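Local coordinates for sensor histidine kinase PdtaS (Mycobacterium tuberculosis, PDB 2YKF), which probably senses cyclic diguanosine monophosphate in nutrient-starved cells and autophosphorylates on histidine to start two-component signalling, and is represented here by its GAF and PAS sensor region, at residues 30-35 and 57-62; 39-44 and 64-69; 201-206 and 278-283. All coordinates share one frame; numbering follows the deposited sequence. Where two conformers were deposited one is given.

In the fold
From the N terminus, helix 18-38 runs into strand 41-47, which turns back as strand 53-59 and passes into a long loop. Interaction 1 closes the first circuit by bringing residues 57-62 against the helix. Interaction 2 opens within that circuit, at 39-44, and closes beyond it, at 64-69, so the two cross and together tie helix, inner strands and loop of the GAF domain; the bond from Arg-60 NE to Val-68 O joins them directly. Interaction 3 follows in series, closing a loop of 71 residues within the PAS-like domain. Leu-33 meets Leu-279 between the domains, and Arg-60 bonds Ser-201 of the second subunit, linking interaction 1 to its partner's interaction 3.

Interaction 1: residues 30-35 and 57-62; sequences EWQLLA and AQCRPN
Trp-31 lays its indole along strand 57-59, with Cys-59 CB over one face. The tryptophan CB sets off from the helix toward the strand, and chi1 of 69° places CG between the backbone N and the carbonyl carbon. On the pyrrole side CD1 lies 4.0 Å from Cys-59 CB. NE1 gives its hydrogen to a water that also bonds Gln-58 O. CE2 is 3.5 Å from Cys-59 CB, the methylene making a CH-pi contact 23° off the normal of the five-membered ring. Further out, CZ2 is 3.6 Å from Ala-57 CB, and CH2 reaches the Ala-57 carbonyl carbon edge-on. Cys-59 has two conformers; in the modelled one SG also lies over the ring and near Ala-35 CB, contacts that hold for that conformer only.

The next residue, Gln-32, bends at chi2 and brings NE2 to Arg-60 O, which lies in the plane of the Gln-32 amide; the bond is 2.9 Å long and nearly straight at 170°. Asp-36 also accepts from NE2. Helix 18-38 thus meets the GAF sheet through buried apolar packing of the indole on Ala-57 and Cys-59 CB, plus one direct, directional amide bond just past the end of strand 57-59.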
loop_
_atom_site.group_PDB
_atom_site.type_symbol
_atom_site.label_atom_id
_atom_site.label_comp_id
_atom_site.label_asym_id
_atom_site.label_seq_id
_atom_site.Cartn_x
_atom_site.Cartn_y
_atom_site.Cartn_z
ATOM N N GLU A 30 -13.352 2.369 -0.559
ATOM C CA GLU A 30 -12.464 3.423 -0.061
ATOM C C GLU A 30 -11.833 3.152 1.285
ATOM O O GLU A 30 -10.919 3.860 1.676
ATOM C CB GLU A 30 -13.275 4.681 0.144
ATOM C CG GLU A 30 -13.907 5.201 -1.082
ATOM C CD GLU A 30 -13.111 6.307 -1.777
ATOM O OE1 GLU A 30 -11.861 6.365 -1.627
ATOM O OE2 GLU A 30 -13.765 7.106 -2.497
ATOM N N TRP A 31 -12.364 2.197 2.055
ATOM C CA TRP A 31 -11.996 2.178 3.455
ATOM C C TRP A 31 -10.602 1.549 3.723
ATOM O O TRP A 31 -10.154 1.550 4.866
ATOM C CB TRP A 31 -13.085 1.452 4.265
ATOM C CG TRP A 31 -13.176 0.006 4.008
ATOM C CD1 TRP A 31 -12.600 -0.757 2.971
ATOM C CD2 TRP A 31 -13.935 -0.898 4.798
ATOM N NE1 TRP A 31 -12.994 -2.082 3.115
ATOM C CE2 TRP A 31 -13.817 -2.175 4.228
ATOM C CE3 TRP A 31 -14.747 -0.729 5.958
ATOM C CZ2 TRP A 31 -14.483 -3.311 4.804
ATOM C CZ3 TRP A 31 -15.331 -1.832 6.539
ATOM C CH2 TRP A 31 -15.209 -3.099 5.959
ATOM N N GLN A 32 -9.880 1.048 2.703
ATOM C CA GLN A 32 -8.455 0.761 2.962
ATOM C C GLN A 32 -7.741 1.978 3.612
ATOM O O GLN A 32 -6.890 1.840 4.493
ATOM C CB GLN A 32 -7.690 0.295 1.685
ATOM C CG GLN A 32 -6.218 -0.252 2.075
ATOM C CD GLN A 32 -6.305 -1.510 2.933
ATOM O OE1 GLN A 32 -6.997 -2.487 2.579
ATOM N NE2 GLN A 32 -5.680 -1.469 4.104
ATOM N N LEU A 33 -8.012 3.177 3.095
ATOM C CA LEU A 33 -7.412 4.390 3.602
ATOM C C LEU A 33 -7.768 4.577 5.103
ATOM O O LEU A 33 -6.933 4.863 5.929
ATOM C CB LEU A 33 -7.944 5.591 2.806
ATOM C CG LEU A 33 -7.563 6.952 3.344
ATOM C CD1 LEU A 33 -6.036 7.110 3.438
ATOM C CD2 LEU A 33 -8.219 8.088 2.412
ATOM N N LEU A 34 -9.023 4.341 5.464
ATOM C CA LEU A 34 -9.385 4.404 6.881
ATOM C C LEU A 34 -8.640 3.368 7.770
ATOM O O LEU A 34 -8.099 3.738 8.816
ATOM C CB LEU A 34 -10.915 4.237 6.974
ATOM C CG LEU A 34 -11.480 4.219 8.387
ATOM C CD1 LEU A 34 -11.243 5.582 9.123
ATOM C CD2 LEU A 34 -12.973 3.883 8.275
ATOM N N ALA A 35 -8.577 2.093 7.335
ATOM C CA ALA A 35 -7.882 1.023 8.083
ATOM C C ALA A 35 -6.389 1.396 8.207
ATOM O O ALA A 35 -5.816 1.318 9.314
ATOM C CB ALA A 35 -8.030 -0.313 7.376
ATOM N N ALA A 57 -18.455 -7.158 5.232
ATOM C CA ALA A 57 -17.146 -6.750 4.666
ATOM C C ALA A 57 -16.193 -6.578 5.773
ATOM O O ALA A 57 -16.594 -6.370 6.942
ATOM C CB ALA A 57 -17.219 -5.438 3.802
ATOM N N GLN A 58 -14.893 -6.671 5.430
ATOM C CA GLN A 58 -13.880 -6.588 6.418
ATOM C C GLN A 58 -12.615 -6.011 5.762
ATOM O O GLN A 58 -12.303 -6.347 4.577
ATOM C CB GLN A 58 -13.567 -8.028 6.866
ATOM C CG GLN A 58 -12.297 -8.144 7.803
ATOM C CD GLN A 58 -12.156 -9.589 8.311
ATOM O OE1 GLN A 58 -12.865 -10.480 7.847
ATOM N NE2 GLN A 58 -11.268 -9.809 9.264
ATOM N N CYS A 59 -11.904 -5.171 6.457
ATOM C CA CYS A 59 -10.608 -4.686 5.972
ATOM C C CYS A 59 -9.527 -4.848 7.028
ATOM O O CYS A 59 -9.807 -4.653 8.217
ATOM C CB CYS A 59 -10.727 -3.195 5.593
ATOM S SG CYS A 59 -9.410 -2.538 4.528
ATOM N N ARG A 60 -8.309 -5.155 6.640
ATOM C CA ARG A 60 -7.227 -5.063 7.585
ATOM C C ARG A 60 -6.310 -3.897 7.270
ATOM O O ARG A 60 -6.140 -3.545 6.118
ATOM C CB ARG A 60 -6.397 -6.368 7.590
ATOM C CG ARG A 60 -7.276 -7.612 7.791
ATOM C CD ARG A 60 -6.411 -8.887 7.924
ATOM N NE ARG A 60 -7.317 -9.957 8.411
ATOM C CZ ARG A 60 -7.981 -10.774 7.624
ATOM N NH1 ARG A 60 -7.848 -10.676 6.300
ATOM N NH2 ARG A 60 -8.736 -11.733 8.145
ATOM N N PRO A 61 -5.608 -3.362 8.278
ATOM C CA PRO A 61 -4.656 -2.286 7.958
ATOM C C PRO A 61 -3.382 -2.815 7.252
ATOM O O PRO A 61 -2.914 -3.917 7.553
ATOM C CB PRO A 61 -4.278 -1.747 9.339
ATOM C CG PRO A 61 -4.433 -2.952 10.281
ATOM C CD PRO A 61 -5.507 -3.831 9.670
ATOM N N ASN A 62 -2.856 -2.048 6.282
ATOM C CA ASN A 62 -1.563 -2.393 5.729
ATOM C C ASN A 62 -0.420 -1.775 6.480
ATOM O O ASN A 62 0.704 -2.157 6.231
ATOM C CB ASN A 62 -1.481 -1.998 4.243
ATOM C CG ASN A 62 -2.308 -2.970 3.370
ATOM O OD1 ASN A 62 -2.600 -4.093 3.788
ATOM N ND2 ASN A 62 -2.643 -2.566 2.194
HETATM O O HOH W 1 -12.295 -4.555 1.935
HETATM O O HOH W 2 -7.135 -4.825 3.186
#

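Interaction 2: residues 39-44 and 64-69; sequences FADYLM and GPTVVH
Asp-41 points its carboxylate into the loop 64-69, which takes it with two donors. Thr-66 OG1 donates to Asp-41 OD1 at 2.5 Å, a short bond, and Val-67 N donates to Asp-41 OD2 at 2.8 Å with an N-H...O angle of 166°. Both oxygens are met on their syn sides, with both donors somewhat out of the carboxylate plane. CG of Asp-41 stands beside its own backbone N (chi1 -62°), which turns the acid toward the loop. Thr-66 OG1 serves twice: besides donating to the acid it accepts from Val-68 N, the ST turn that curls the loop around the carboxylate. Val-68 slides past Asp-41 in the reverse direction, its CG2 branch 3.7 Å from Asp-41 CB, and Val-67 CG2 lies near OD2. These bonds would be expected to favour the ionised acid.

Away from this knot the packing thins. Leu-43 CD1 and Val-68 CG1 barely meet, at 4.4 Å. On the other flank the segments meet through water: two molecules lie within hydrogen-bonding distance of Pro-65 O, one near Phe-39 O and one near Asp-41 OD2, though their protons cannot serve every acceptor within range.

Phe-39, with positive phi, is the C-prime residue of the Schellman motif that ends helix 18-38, and Asp-41 begins strand 41-47 two residues later. That strand then runs between strands 53-59 and 123-131 of the GAF sheet; Tyr-42 and Met-44 turn to Trp-31 of the helix, while the loop lies over the strand's start, held further by Arg-60 bonding Val-68 O.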
loop_
_atom_site.group_PDB
_atom_site.type_symbol
_atom_site.label_atom_id
_atom_site.label_comp_id
_atom_site.label_asym_id
_atom_site.label_seq_id
_atom_site.Cartn_x
_atom_site.Cartn_y
_atom_site.Cartn_z
ATOM N N PHE A 39 -4.475 2.364 11.687
ATOM C CA PHE A 39 -3.698 1.193 12.123
ATOM C C PHE A 39 -4.599 0.134 12.763
ATOM O O PHE A 39 -4.237 -0.467 13.810
ATOM C CB PHE A 39 -2.580 1.605 13.133
ATOM C CG PHE A 39 -1.727 2.730 12.647
ATOM C CD1 PHE A 39 -0.601 2.478 11.878
ATOM C CD2 PHE A 39 -2.044 4.046 12.926
ATOM C CE1 PHE A 39 0.174 3.518 11.391
ATOM C CE2 PHE A 39 -1.287 5.079 12.415
ATOM C CZ PHE A 39 -0.157 4.821 11.671
ATOM N N ALA A 40 -5.747 -0.119 12.146
ATOM C CA ALA A 40 -6.830 -0.909 12.741
ATOM C C ALA A 40 -7.554 -1.712 11.727
ATOM O O ALA A 40 -7.676 -1.293 10.538
ATOM C CB ALA A 40 -7.860 0.088 13.501
ATOM N N ASP A 41 -8.141 -2.828 12.188
ATOM C CA ASP A 41 -9.088 -3.575 11.419
ATOM C C ASP A 41 -10.511 -2.981 11.450
ATOM O O ASP A 41 -10.940 -2.420 12.480
ATOM C CB ASP A 41 -9.191 -4.994 12.013
ATOM C CG ASP A 41 -7.916 -5.731 11.938
ATOM O OD1 ASP A 41 -7.715 -6.323 10.852
ATOM O OD2 ASP A 41 -7.134 -5.766 12.944
ATOM N N TYR A 42 -11.272 -3.093 10.346
ATOM C CA TYR A 42 -12.711 -2.703 10.445
ATOM C C TYR A 42 -13.555 -3.826 9.953
ATOM O O TYR A 42 -13.173 -4.553 8.957
ATOM C CB TYR A 42 -13.027 -1.458 9.562
ATOM C CG TYR A 42 -12.529 -0.168 10.184
ATOM C CD1 TYR A 42 -11.201 0.252 10.018
ATOM C CD2 TYR A 42 -13.402 0.629 10.983
ATOM C CE1 TYR A 42 -10.729 1.406 10.657
ATOM C CE2 TYR A 42 -12.973 1.770 11.593
ATOM C CZ TYR A 42 -11.644 2.188 11.397
ATOM O OH TYR A 42 -11.249 3.356 11.967
ATOM N N LEU A 43 -14.740 -3.954 10.543
ATOM C CA LEU A 43 -15.717 -4.856 10.025
ATOM C C LEU A 43 -16.943 -4.022 9.714
ATOM O O LEU A 43 -17.196 -3.111 10.426
ATOM C CB LEU A 43 -16.055 -5.899 11.072
ATOM C CG LEU A 43 -15.306 -7.230 11.081
ATOM C CD1 LEU A 43 -13.859 -7.162 10.972
ATOM C CD2 LEU A 43 -15.702 -8.012 12.350
ATOM N N MET A 44 -17.702 -4.374 8.686
ATOM C CA MET A 44 -18.929 -3.669 8.368
ATOM C C MET A 44 -20.124 -4.571 8.685
ATOM O O MET A 44 -20.203 -5.675 8.208
ATOM C CB MET A 44 -18.988 -3.320 6.894
ATOM C CG MET A 44 -20.282 -2.569 6.533
ATOM S SD MET A 44 -20.380 -2.211 4.740
ATOM C CE MET A 44 -19.451 -0.707 4.815
ATOM N N GLY A 64 -0.101 -1.792 9.892
ATOM C CA GLY A 64 0.253 -2.487 11.161
ATOM C C GLY A 64 -0.364 -3.865 11.229
ATOM O O GLY A 64 -1.146 -4.253 10.335
ATOM N N PRO A 65 -0.051 -4.641 12.290
ATOM C CA PRO A 65 -0.679 -6.002 12.408
ATOM C C PRO A 65 -2.184 -6.020 12.532
ATOM O O PRO A 65 -2.757 -5.122 13.117
ATOM C CB PRO A 65 -0.063 -6.560 13.715
ATOM C CG PRO A 65 0.397 -5.384 14.465
ATOM C CD PRO A 65 0.882 -4.383 13.420
ATOM N N THR A 66 -2.814 -7.071 12.016
ATOM C CA THR A 66 -4.239 -7.286 12.212
ATOM C C THR A 66 -4.463 -7.929 13.617
ATOM O O THR A 66 -3.573 -8.561 14.139
ATOM C CB THR A 66 -4.789 -8.229 11.119
ATOM O OG1 THR A 66 -6.199 -8.326 11.213
ATOM C CG2 THR A 66 -4.243 -9.672 11.266
ATOM N N VAL A 67 -5.652 -7.798 14.157
ATOM C CA VAL A 67 -6.052 -8.568 15.347
ATOM C C VAL A 67 -7.248 -9.399 14.978
ATOM O O VAL A 67 -7.797 -10.135 15.807
ATOM C CB VAL A 67 -6.303 -7.669 16.572
ATOM C CG1 VAL A 67 -4.973 -6.902 16.884
ATOM C CG2 VAL A 67 -7.520 -6.704 16.342
ATOM N N VAL A 68 -7.606 -9.374 13.691
ATOM C CA VAL A 68 -8.683 -10.201 13.214
ATOM C C VAL A 68 -8.139 -11.143 12.139
ATOM O O VAL A 68 -8.171 -10.835 10.953
ATOM C CB VAL A 68 -9.896 -9.356 12.716
ATOM C CG1 VAL A 68 -11.093 -10.210 12.542
ATOM C CG2 VAL A 68 -10.148 -8.192 13.711
ATOM N N HIS A 69 -7.623 -12.281 12.587
ATOM C CA HIS A 69 -6.862 -13.188 11.734
ATOM C C HIS A 69 -7.795 -14.061 10.949
ATOM O O HIS A 69 -7.416 -14.562 9.883
ATOM C CB HIS A 69 -5.903 -14.052 12.576
ATOM C CG HIS A 69 -4.778 -13.275 13.140
ATOM N ND1 HIS A 69 -3.567 -13.150 12.495
ATOM C CD2 HIS A 69 -4.705 -12.497 14.244
ATOM C CE1 HIS A 69 -2.789 -12.336 13.190
ATOM N NE2 HIS A 69 -3.458 -11.930 14.258
HETATM O O HOH W 3 -2.346 -2.315 13.551
HETATM O O HOH W 4 -5.317 -4.090 13.893
#

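Interaction 3: residues 201-206 and 278-283; sequences SAYHRM and ILIRDV
The ring of Tyr-203 has Ile-280 CD1 beside it at 3.7 Å from CE1, approaching the ring obliquely. One face is covered from within its own segment by Met-206, whose SD sits 4.2 Å above the plane over the ring centre, a Met-aromatic contact. Met-206 SD also lies 4.2 Å from Ile-280 CD1, so this methyl touches both side chains. At the far end of the ring the hydroxyl bonds Thr-221. Two further flat groups, the guanidinium of Arg-205 and the carboxylate of Asp-282, are turned apart and do not pair.

Ile-280 reaches the helix with an extended chain: CG1 is anti to the backbone N (chi1 -180°), and the chain, extended at chi2 as well, carries CD1 onward into the corner between Ala-202 and Tyr-203. Ala-202 CB, the small side chain facing the strand, stands 3.7 Å from Ile-280 CD1 and 4.2 Å from Asp-282 CB, consistent with the close approach of the backbones at Ala-202 and Asp-282.

Helix 197-205 lies across an antiparallel five-stranded sheet of order 2-1-5-4-3, the topology of a PAS domain. Strand 272-282 is the central strand of that sheet, and the helix segment crosses it at 54° with the axes 8.4 Å apart. Around the contact, Val-260 of strand 258-269 touches both Met-206 and Ile-280, and Ile-184 and Leu-217 lie against Tyr-203.

At the strand's end Arg-205 passes Asp-282 with its aliphatic part, CG being 3.4 Å from Asp-282 OD2. The charged atoms do not meet: bends at chi2 and chi3 take the guanidinium away to a salt bridge with Asp-71 of the second subunit, while Asp-282 OD1 bonds the hydroxyl of Thr-284.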
loop_
_atom_site.group_PDB
_atom_site.type_symbol
_atom_site.label_atom_id
_atom_site.label_comp_id
_atom_site.label_asym_id
_atom_site.label_seq_id
_atom_site.Cartn_x
_atom_site.Cartn_y
_atom_site.Cartn_z
ATOM N N SER A 201 9.782 13.733 0.887
ATOM C CA SER A 201 10.626 13.044 -0.133
ATOM C C SER A 201 10.123 13.313 -1.567
ATOM O O SER A 201 10.876 13.791 -2.403
ATOM C CB SER A 201 10.716 11.517 0.167
ATOM O OG SER A 201 11.616 11.419 1.258
ATOM N N ALA A 202 8.837 13.094 -1.798
ATOM C CA ALA A 202 8.304 13.324 -3.094
ATOM C C ALA A 202 8.478 14.791 -3.497
ATOM O O ALA A 202 8.901 15.080 -4.617
ATOM C CB ALA A 202 6.819 12.893 -3.151
ATOM N N TYR A 203 8.144 15.728 -2.608
ATOM C CA TYR A 203 8.333 17.181 -2.972
ATOM C C TYR A 203 9.799 17.519 -3.241
ATOM O O TYR A 203 10.075 18.374 -4.087
ATOM C CB TYR A 203 7.762 18.127 -1.882
ATOM C CG TYR A 203 6.300 18.472 -2.169
ATOM C CD1 TYR A 203 5.254 17.532 -1.933
ATOM C CD2 TYR A 203 5.969 19.683 -2.743
ATOM C CE1 TYR A 203 3.915 17.827 -2.265
ATOM C CE2 TYR A 203 4.614 19.985 -3.095
ATOM C CZ TYR A 203 3.620 19.086 -2.848
ATOM O OH TYR A 203 2.327 19.422 -3.196
ATOM N N HIS A 204 10.744 16.891 -2.529
ATOM C CA HIS A 204 12.180 17.112 -2.876
ATOM C C HIS A 204 12.536 16.610 -4.280
ATOM O O HIS A 204 13.235 17.298 -5.044
ATOM C CB HIS A 204 13.137 16.414 -1.868
ATOM C CG HIS A 204 13.110 17.006 -0.520
ATOM N ND1 HIS A 204 13.432 16.290 0.609
ATOM C CD2 HIS A 204 12.784 18.259 -0.102
ATOM C CE1 HIS A 204 13.276 17.064 1.673
ATOM N NE2 HIS A 204 12.888 18.269 1.263
ATOM N N ARG A 205 12.044 15.437 -4.641
ATOM C CA ARG A 205 12.322 14.914 -5.982
ATOM C C ARG A 205 11.721 15.869 -6.989
ATOM O O ARG A 205 12.260 16.014 -8.091
ATOM C CB ARG A 205 11.686 13.508 -6.181
ATOM C CG ARG A 205 12.326 12.383 -5.326
ATOM C CD ARG A 205 13.968 12.487 -5.472
ATOM N NE ARG A 205 14.228 12.332 -4.117
ATOM C CZ ARG A 205 14.679 13.142 -3.211
ATOM N NH1 ARG A 205 15.553 14.171 -3.356
ATOM N NH2 ARG A 205 14.430 12.638 -2.085
ATOM N N MET A 206 10.552 16.467 -6.636
ATOM C CA MET A 206 9.868 17.420 -7.534
ATOM C C MET A 206 10.586 18.793 -7.648
ATOM O O MET A 206 10.186 19.639 -8.457
ATOM C CB MET A 206 8.440 17.672 -7.042
ATOM C CG MET A 206 7.386 16.581 -7.293
ATOM S SD MET A 206 5.981 16.853 -6.129
ATOM C CE MET A 206 5.044 17.842 -7.251
ATOM N N ILE A 278 -4.216 15.182 1.618
ATOM C CA ILE A 278 -3.696 14.931 0.326
ATOM C C ILE A 278 -2.776 13.732 0.438
ATOM O O ILE A 278 -1.824 13.715 1.248
ATOM C CB ILE A 278 -2.942 16.174 -0.243
ATOM C CG1 ILE A 278 -3.946 17.362 -0.359
ATOM C CG2 ILE A 278 -2.264 15.886 -1.622
ATOM C CD1 ILE A 278 -3.356 18.574 -0.931
ATOM N N LEU A 279 -3.012 12.757 -0.421
ATOM C CA LEU A 279 -2.074 11.606 -0.486
ATOM C C LEU A 279 -1.228 11.767 -1.725
ATOM O O LEU A 279 -1.696 12.264 -2.748
ATOM C CB LEU A 279 -2.836 10.304 -0.555
ATOM C CG LEU A 279 -4.002 10.215 0.444
ATOM C CD1 LEU A 279 -4.701 8.905 0.112
ATOM C CD2 LEU A 279 -3.461 10.196 1.830
ATOM N N ILE A 280 0.045 11.448 -1.603
ATOM C CA ILE A 280 0.967 11.612 -2.739
ATOM C C ILE A 280 1.838 10.396 -2.894
ATOM O O ILE A 280 2.239 9.797 -1.924
ATOM C CB ILE A 280 1.796 12.917 -2.622
ATOM C CG1 ILE A 280 2.758 13.097 -3.822
ATOM C CG2 ILE A 280 2.554 12.998 -1.311
ATOM C CD1 ILE A 280 3.529 14.459 -3.729
ATOM N N ARG A 281 2.081 9.983 -4.146
ATOM C CA ARG A 281 2.965 8.846 -4.340
ATOM C C ARG A 281 3.951 9.248 -5.438
ATOM O O ARG A 281 3.517 9.620 -6.514
ATOM C CB ARG A 281 2.191 7.629 -4.839
ATOM C CG ARG A 281 3.161 6.427 -4.988
ATOM C CD ARG A 281 2.550 5.133 -5.560
ATOM N NE ARG A 281 3.586 4.108 -5.337
ATOM C CZ ARG A 281 3.649 2.905 -5.937
ATOM N NH1 ARG A 281 2.669 2.502 -6.770
ATOM N NH2 ARG A 281 4.658 2.069 -5.610
ATOM N N ASP A 282 5.244 9.198 -5.157
ATOM C CA ASP A 282 6.264 9.361 -6.214
ATOM C C ASP A 282 6.237 8.175 -7.173
ATOM O O ASP A 282 6.587 7.018 -6.838
ATOM C CB ASP A 282 7.632 9.568 -5.560
ATOM C CG ASP A 282 8.757 9.774 -6.597
ATOM O OD1 ASP A 282 8.476 9.579 -7.799
ATOM O OD2 ASP A 282 9.896 10.140 -6.190
ATOM N N VAL A 283 5.775 8.399 -8.378
ATOM C CA VAL A 283 5.749 7.294 -9.320
ATOM C C VAL A 283 6.797 7.435 -10.487
ATOM O O VAL A 283 6.606 6.925 -11.564
ATOM C CB VAL A 283 4.343 7.070 -9.877
ATOM C CG1 VAL A 283 3.390 6.682 -8.738
ATOM C CG2 VAL A 283 3.845 8.321 -10.590
#